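PDB 4GQW: CBS domain-containing protein CBSX1, chloroplastic from Arabidopsis thaliana, which probably regulates chloroplast thioredoxins through a pair of CBS domains, a module that in many relatives senses adenosine-containing nucleotides. Local coordinates for residues A[5-10]-A[96-101]; A[15-20]-A[126-131]. All coordinates share one frame; numbering follows the deposited sequence.

Interaction 1: A[5-10]-A[96-101]; sequences YTVGEF and LVVEEK
The backbones of Gly8 and Glu100 come within 4.2 Å, CA to CA, and one hydrogen bond ties them: Gly8 N donates to Glu100 O over 3.0 Å, with an N-H...O angle of 156°. The donor lies in the carbonyl plane on a lone pair. This is part of the interleaved topology of a CBS pair, in which the N-terminal end of the chain packs on the sheet of the second CBS domain. Residues 6-10 close a turn, with Glu9 N bonded to Thr6 O and Phe10 N to Val7 O. The carboxylate of Glu9 folds back over the turn to accept from Thr6 N, which meets OE1 from above the carboxylate plane. Against 96-101, Thr6 lays its CB 3.4 Å from Glu100 O, while its methyl CG2 lies 3.8 Å from Lys101 O. Val7 goes deeper. Its CB sits 3.4 Å from Glu99 O, and backbone bonding between Val7 and Thr102 carries the attachment further along the chain. Val121, Ile132 and Ala107 also pack on Val7, putting it in the core between the sheet and helix 104-113. With chi1 at 169°, Val7 CG1 stands anti to its own nitrogen and is directed at Val98, whose side chain it crosses at about a right angle; the methyls Val7 CG1 and Val98 CG2 meet at 3.9 Å.

Interaction 2: A[15-20]-A[126-131]; sequences EDLHVV and GKLVGI
Leu17 forks over strand 128-133 and puts each of its methyls on a different residue. CD1 of Leu17 rests on the backbone of Gly130, 3.7 Å from its CA, where no side chain intervenes. The other branch covers Ile131: Leu17 CD2 is 3.7 Å from Ile131 CG1 and almost as near to CD1 of the same isoleucine, the two side chains crossing at a slant. Two residues on, Val19 and Leu128 lie alongside with their side chains running in opposing senses, Val19 CG1 3.9 Å from Leu128 CD2. With CG anti to the backbone nitrogen (chi1 178°) and chi2 at 69°, Leu128 brings CD2 to Val19, and the same CD2 borders Leu17 CD1 at 4.2 Å. Trimming Leu17 to an alanine would probably open a gap over Gly130 and leave Ile131 CG1 without its methyl neighbour. Around this first shell, Pro42 of strand 40-44 touches Val19, Leu128 and Ile131, and Val20 is hydrogen-bonded through its backbone to Pro42 and Ile44. The strand is interrupted by a classic beta bulge, in which two residues, Val129 and Gly130, stand opposite the single residue Val121. Residues 15-20 therefore run from the sheet of the second CBS domain across to that of the first, lining the seam between the two domains. Made of carbon atoms alone, the contact rests on shape and exclusion of water, with no directional bond between the segments.

Interactions 1 and 2 lie with their centres 13 Å apart and bear on the same mixed sheet, which brings together strands 12-13, 128-133, 118-122 and 98-99. Along the chain the segments alternate, 5-10, 15-20, 96-101, 126-131, so the N-terminal stretch leading into strand 12-13 and the loop after it both pack against the second CBS domain. Interaction 1 holds that stretch at the 98-99 edge and near helix 104-113, whereas interaction 2 takes the chain past strand 128-133 toward strand 40-44 of the other sheet. They meet where Glu100 OE1 packs 3.6 Å from Val129 CG2. By placing N-terminal residues on the second domain's sheet, this crossing probably helps join the two CBS domains.

Interaction 1: A[5-10]-A[96-101]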
loop_
_atom_site.group_PDB
_atom_site.type_symbol
_atom_site.label_atom_id
_atom_site.label_comp_id
_atom_site.label_asym_id
_atom_site.label_seq_id
_atom_site.Cartn_x
_atom_site.Cartn_y
_atom_site.Cartn_z
ATOM N N TYR A 5 10.871 -20.371 12.459
ATOM C CA TYR A 5 10.638 -19.655 11.207
ATOM C C TYR A 5 11.441 -18.361 11.199
ATOM O O TYR A 5 11.475 -17.635 12.194
ATOM C CB TYR A 5 9.154 -19.334 11.010
ATOM C CG TYR A 5 8.240 -20.538 10.959
ATOM C CD1 TYR A 5 8.160 -21.334 9.821
ATOM C CD2 TYR A 5 7.437 -20.866 12.043
ATOM C CE1 TYR A 5 7.314 -22.432 9.775
ATOM C CE2 TYR A 5 6.592 -21.960 12.004
ATOM C CZ TYR A 5 6.534 -22.737 10.871
ATOM O OH TYR A 5 5.692 -23.823 10.835
ATOM N N THR A 6 12.086 -18.072 10.075
ATOM C CA THR A 6 12.896 -16.865 9.959
ATOM C C THR A 6 12.344 -15.884 8.928
ATOM O O THR A 6 11.559 -16.252 8.055
ATOM C CB THR A 6 14.358 -17.192 9.611
ATOM O OG1 THR A 6 14.411 -17.886 8.361
ATOM C CG2 THR A 6 14.975 -18.060 10.695
ATOM N N VAL A 7 12.767 -14.632 9.045
ATOM C CA VAL A 7 12.320 -13.566 8.157
ATOM C C VAL A 7 12.745 -13.836 6.718
ATOM O O VAL A 7 11.990 -13.589 5.779
ATOM C CB VAL A 7 12.870 -12.200 8.631
ATOM C CG1 VAL A 7 12.640 -11.127 7.584
ATOM C CG2 VAL A 7 12.226 -11.813 9.953
ATOM N N GLY A 8 13.948 -14.377 6.558
ATOM C CA GLY A 8 14.485 -14.685 5.248
ATOM C C GLY A 8 13.682 -15.715 4.478
ATOM O O GLY A 8 13.842 -15.851 3.267
ATOM N N GLU A 9 12.814 -16.441 5.173
ATOM C CA GLU A 9 12.003 -17.466 4.524
ATOM C C GLU A 9 10.735 -16.905 3.894
ATOM O O GLU A 9 10.152 -17.529 3.007
ATOM C CB GLU A 9 11.633 -18.567 5.517
ATOM C CG GLU A 9 12.808 -19.393 5.985
ATOM C CD GLU A 9 12.408 -20.435 6.999
ATOM O OE1 GLU A 9 11.551 -20.138 7.858
ATOM O OE2 GLU A 9 12.946 -21.558 6.937
ATOM N N PHE A 10 10.305 -15.733 4.346
ATOM C CA PHE A 10 9.035 -15.188 3.882
ATOM C C PHE A 10 9.112 -13.747 3.390
ATOM O O PHE A 10 8.098 -13.163 3.013
ATOM C CB PHE A 10 7.976 -15.327 4.975
ATOM C CG PHE A 10 7.679 -16.751 5.343
ATOM C CD1 PHE A 10 6.798 -17.504 4.587
ATOM C CD2 PHE A 10 8.293 -17.340 6.437
ATOM C CE1 PHE A 10 6.525 -18.813 4.918
ATOM C CE2 PHE A 10 8.022 -18.649 6.774
ATOM C CZ PHE A 10 7.137 -19.387 6.014
ATOM N N LEU A 96 13.862 1.379 10.834
ATOM C CA LEU A 96 13.981 0.215 11.702
ATOM C C LEU A 96 14.175 -1.038 10.866
ATOM O O LEU A 96 13.496 -1.231 9.863
ATOM C CB LEU A 96 12.736 0.088 12.562
ATOM C CG LEU A 96 12.369 1.427 13.195
ATOM C CD1 LEU A 96 11.046 1.312 13.921
ATOM C CD2 LEU A 96 13.467 1.865 14.134
ATOM N N VAL A 97 15.103 -1.890 11.287
ATOM C CA VAL A 97 15.606 -2.952 10.424
ATOM C C VAL A 97 15.571 -4.329 11.085
ATOM O O VAL A 97 15.725 -4.447 12.300
ATOM C CB VAL A 97 17.063 -2.641 9.997
ATOM C CG1 VAL A 97 17.549 -3.639 8.975
ATOM C CG2 VAL A 97 17.168 -1.235 9.431
ATOM N N VAL A 98 15.357 -5.363 10.272
ATOM C CA VAL A 98 15.511 -6.746 10.718
ATOM C C VAL A 98 16.550 -7.488 9.869
ATOM O O VAL A 98 17.001 -6.981 8.837
ATOM C CB VAL A 98 14.176 -7.508 10.662
ATOM C CG1 VAL A 98 13.090 -6.719 11.375
ATOM C CG2 VAL A 98 13.777 -7.767 9.224
ATOM N N GLU A 99 16.929 -8.685 10.311
ATOM C CA GLU A 99 17.878 -9.522 9.575
ATOM C C GLU A 99 17.187 -10.725 8.944
ATOM O O GLU A 99 15.996 -10.942 9.148
ATOM C CB GLU A 99 18.998 -10.016 10.493
ATOM C CG GLU A 99 20.263 -9.182 10.455
ATOM C CD GLU A 99 20.138 -7.907 11.254
ATOM O OE1 GLU A 99 19.257 -7.846 12.134
ATOM O OE2 GLU A 99 20.923 -6.969 11.004
ATOM N N GLU A 100 17.940 -11.505 8.174
ATOM C CA GLU A 100 17.411 -12.721 7.565
ATOM C C GLU A 100 17.181 -13.801 8.617
ATOM O O GLU A 100 16.168 -14.500 8.594
ATOM C CB GLU A 100 18.353 -13.249 6.477
ATOM C CG GLU A 100 18.353 -12.441 5.192
ATOM C CD GLU A 100 18.969 -13.194 4.027
ATOM O OE1 GLU A 100 20.090 -12.837 3.611
ATOM O OE2 GLU A 100 18.327 -14.138 3.519
ATOM N N LYS A 101 18.133 -13.926 9.538
ATOM C CA LYS A 101 18.089 -14.943 10.584
ATOM C C LYS A 101 17.102 -14.573 11.680
ATOM O O LYS A 101 16.880 -15.344 12.613
ATOM C CB LYS A 101 19.480 -15.135 11.195
ATOM C CG LYS A 101 20.518 -15.722 10.254
ATOM C CD LYS A 101 21.871 -15.867 10.950
ATOM C CE LYS A 101 22.866 -16.623 10.080
ATOM N NZ LYS A 101 24.150 -16.891 10.785
#

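Interaction 2: A[15-20]-A[126-131]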
loop_
_atom_site.group_PDB
_atom_site.type_symbol
_atom_site.label_atom_id
_atom_site.label_comp_id
_atom_site.label_asym_id
_atom_site.label_seq_id
_atom_site.Cartn_x
_atom_site.Cartn_y
_atom_site.Cartn_z
ATOM N N GLU A 15 16.310 -9.515 -5.668
ATOM C CA GLU A 15 16.128 -9.317 -7.100
ATOM C C GLU A 15 14.743 -8.754 -7.383
ATOM O O GLU A 15 14.561 -7.938 -8.285
ATOM C CB GLU A 15 16.306 -10.637 -7.847
ATOM C CG GLU A 15 17.388 -11.532 -7.277
ATOM C CD GLU A 15 16.893 -12.943 -7.028
ATOM O OE1 GLU A 15 15.662 -13.160 -7.080
ATOM O OE2 GLU A 15 17.732 -13.836 -6.783
ATOM N N ASP A 16 13.772 -9.189 -6.586
ATOM C CA ASP A 16 12.379 -8.807 -6.770
ATOM C C ASP A 16 12.048 -7.502 -6.053
ATOM O O ASP A 16 10.881 -7.132 -5.918
ATOM C CB ASP A 16 11.473 -9.929 -6.266
ATOM C CG ASP A 16 11.901 -11.289 -6.775
ATOM O OD1 ASP A 16 13.076 -11.433 -7.175
ATOM O OD2 ASP A 16 11.069 -12.218 -6.771
ATOM N N LEU A 17 13.081 -6.810 -5.588
ATOM C CA LEU A 17 12.903 -5.520 -4.939
ATOM C C LEU A 17 12.990 -4.389 -5.951
ATOM O O LEU A 17 13.647 -4.511 -6.984
ATOM C CB LEU A 17 13.954 -5.307 -3.848
ATOM C CG LEU A 17 13.817 -6.104 -2.551
ATOM C CD1 LEU A 17 14.921 -5.714 -1.591
ATOM C CD2 LEU A 17 12.456 -5.869 -1.925
ATOM N N HIS A 18 12.322 -3.286 -5.638
ATOM C CA HIS A 18 12.402 -2.083 -6.452
ATOM C C HIS A 18 12.944 -0.953 -5.594
ATOM O O HIS A 18 12.200 -0.308 -4.856
ATOM C CB HIS A 18 11.027 -1.715 -7.004
ATOM C CG HIS A 18 10.411 -2.788 -7.849
ATOM N ND1 HIS A 18 9.406 -3.610 -7.395
ATOM C CD2 HIS A 18 10.674 -3.175 -9.120
ATOM C CE1 HIS A 18 9.067 -4.457 -8.350
ATOM N NE2 HIS A 18 9.820 -4.216 -9.408
ATOM N N VAL A 19 14.246 -0.719 -5.689
ATOM C CA VAL A 19 14.902 0.257 -4.829
ATOM C C VAL A 19 15.158 1.578 -5.534
ATOM O O VAL A 19 14.783 1.768 -6.688
ATOM C CB VAL A 19 16.239 -0.276 -4.290
ATOM C CG1 VAL A 19 16.006 -1.514 -3.439
ATOM C CG2 VAL A 19 17.191 -0.578 -5.439
ATOM N N VAL A 20 15.814 2.484 -4.821
ATOM C CA VAL A 20 16.104 3.812 -5.329
ATOM C C VAL A 20 17.340 4.338 -4.600
ATOM O O VAL A 20 17.591 3.965 -3.460
ATOM C CB VAL A 20 14.876 4.742 -5.145
ATOM C CG1 VAL A 20 15.261 6.077 -4.537
ATOM C CG2 VAL A 20 14.151 4.933 -6.468
ATOM N N GLY A 126 25.292 -5.024 6.585
ATOM C CA GLY A 126 24.457 -3.846 6.444
ATOM C C GLY A 126 23.859 -3.719 5.059
ATOM O O GLY A 126 23.168 -2.746 4.757
ATOM N N LYS A 127 24.128 -4.708 4.214
ATOM C CA LYS A 127 23.604 -4.731 2.856
ATOM C C LYS A 127 22.120 -5.057 2.861
ATOM O O LYS A 127 21.697 -6.016 3.499
ATOM C CB LYS A 127 24.338 -5.782 2.020
ATOM C CG LYS A 127 25.381 -5.225 1.065
ATOM C CD LYS A 127 25.654 -6.214 -0.064
ATOM C CE LYS A 127 26.494 -5.598 -1.168
ATOM N NZ LYS A 127 26.575 -6.483 -2.362
ATOM N N LEU A 128 21.332 -4.269 2.141
ATOM C CA LEU A 128 19.912 -4.551 2.010
ATOM C C LEU A 128 19.726 -5.824 1.198
ATOM O O LEU A 128 20.148 -5.901 0.044
ATOM C CB LEU A 128 19.189 -3.395 1.326
ATOM C CG LEU A 128 17.696 -3.615 1.087
ATOM C CD1 LEU A 128 16.937 -3.622 2.406
ATOM C CD2 LEU A 128 17.143 -2.551 0.156
ATOM N N VAL A 129 19.099 -6.827 1.803
ATOM C CA VAL A 129 18.923 -8.105 1.127
ATOM C C VAL A 129 17.459 -8.481 0.939
ATOM O O VAL A 129 17.153 -9.480 0.290
ATOM C CB VAL A 129 19.657 -9.250 1.855
ATOM C CG1 VAL A 129 21.166 -9.080 1.727
ATOM C CG2 VAL A 129 19.239 -9.313 3.316
ATOM N N GLY A 130 16.552 -7.689 1.502
ATOM C CA GLY A 130 15.137 -7.952 1.311
ATOM C C GLY A 130 14.202 -6.988 2.009
ATOM O O GLY A 130 14.631 -5.975 2.555
ATOM N N ILE A 131 12.910 -7.306 1.975
ATOM C CA ILE A 131 11.889 -6.544 2.690
ATOM C C ILE A 131 10.793 -7.477 3.195
ATOM O O ILE A 131 10.197 -8.222 2.420
ATOM C CB ILE A 131 11.218 -5.490 1.785
ATOM C CG1 ILE A 131 12.183 -4.346 1.465
ATOM C CG2 ILE A 131 9.982 -4.929 2.457
ATOM C CD1 ILE A 131 11.558 -3.258 0.636
#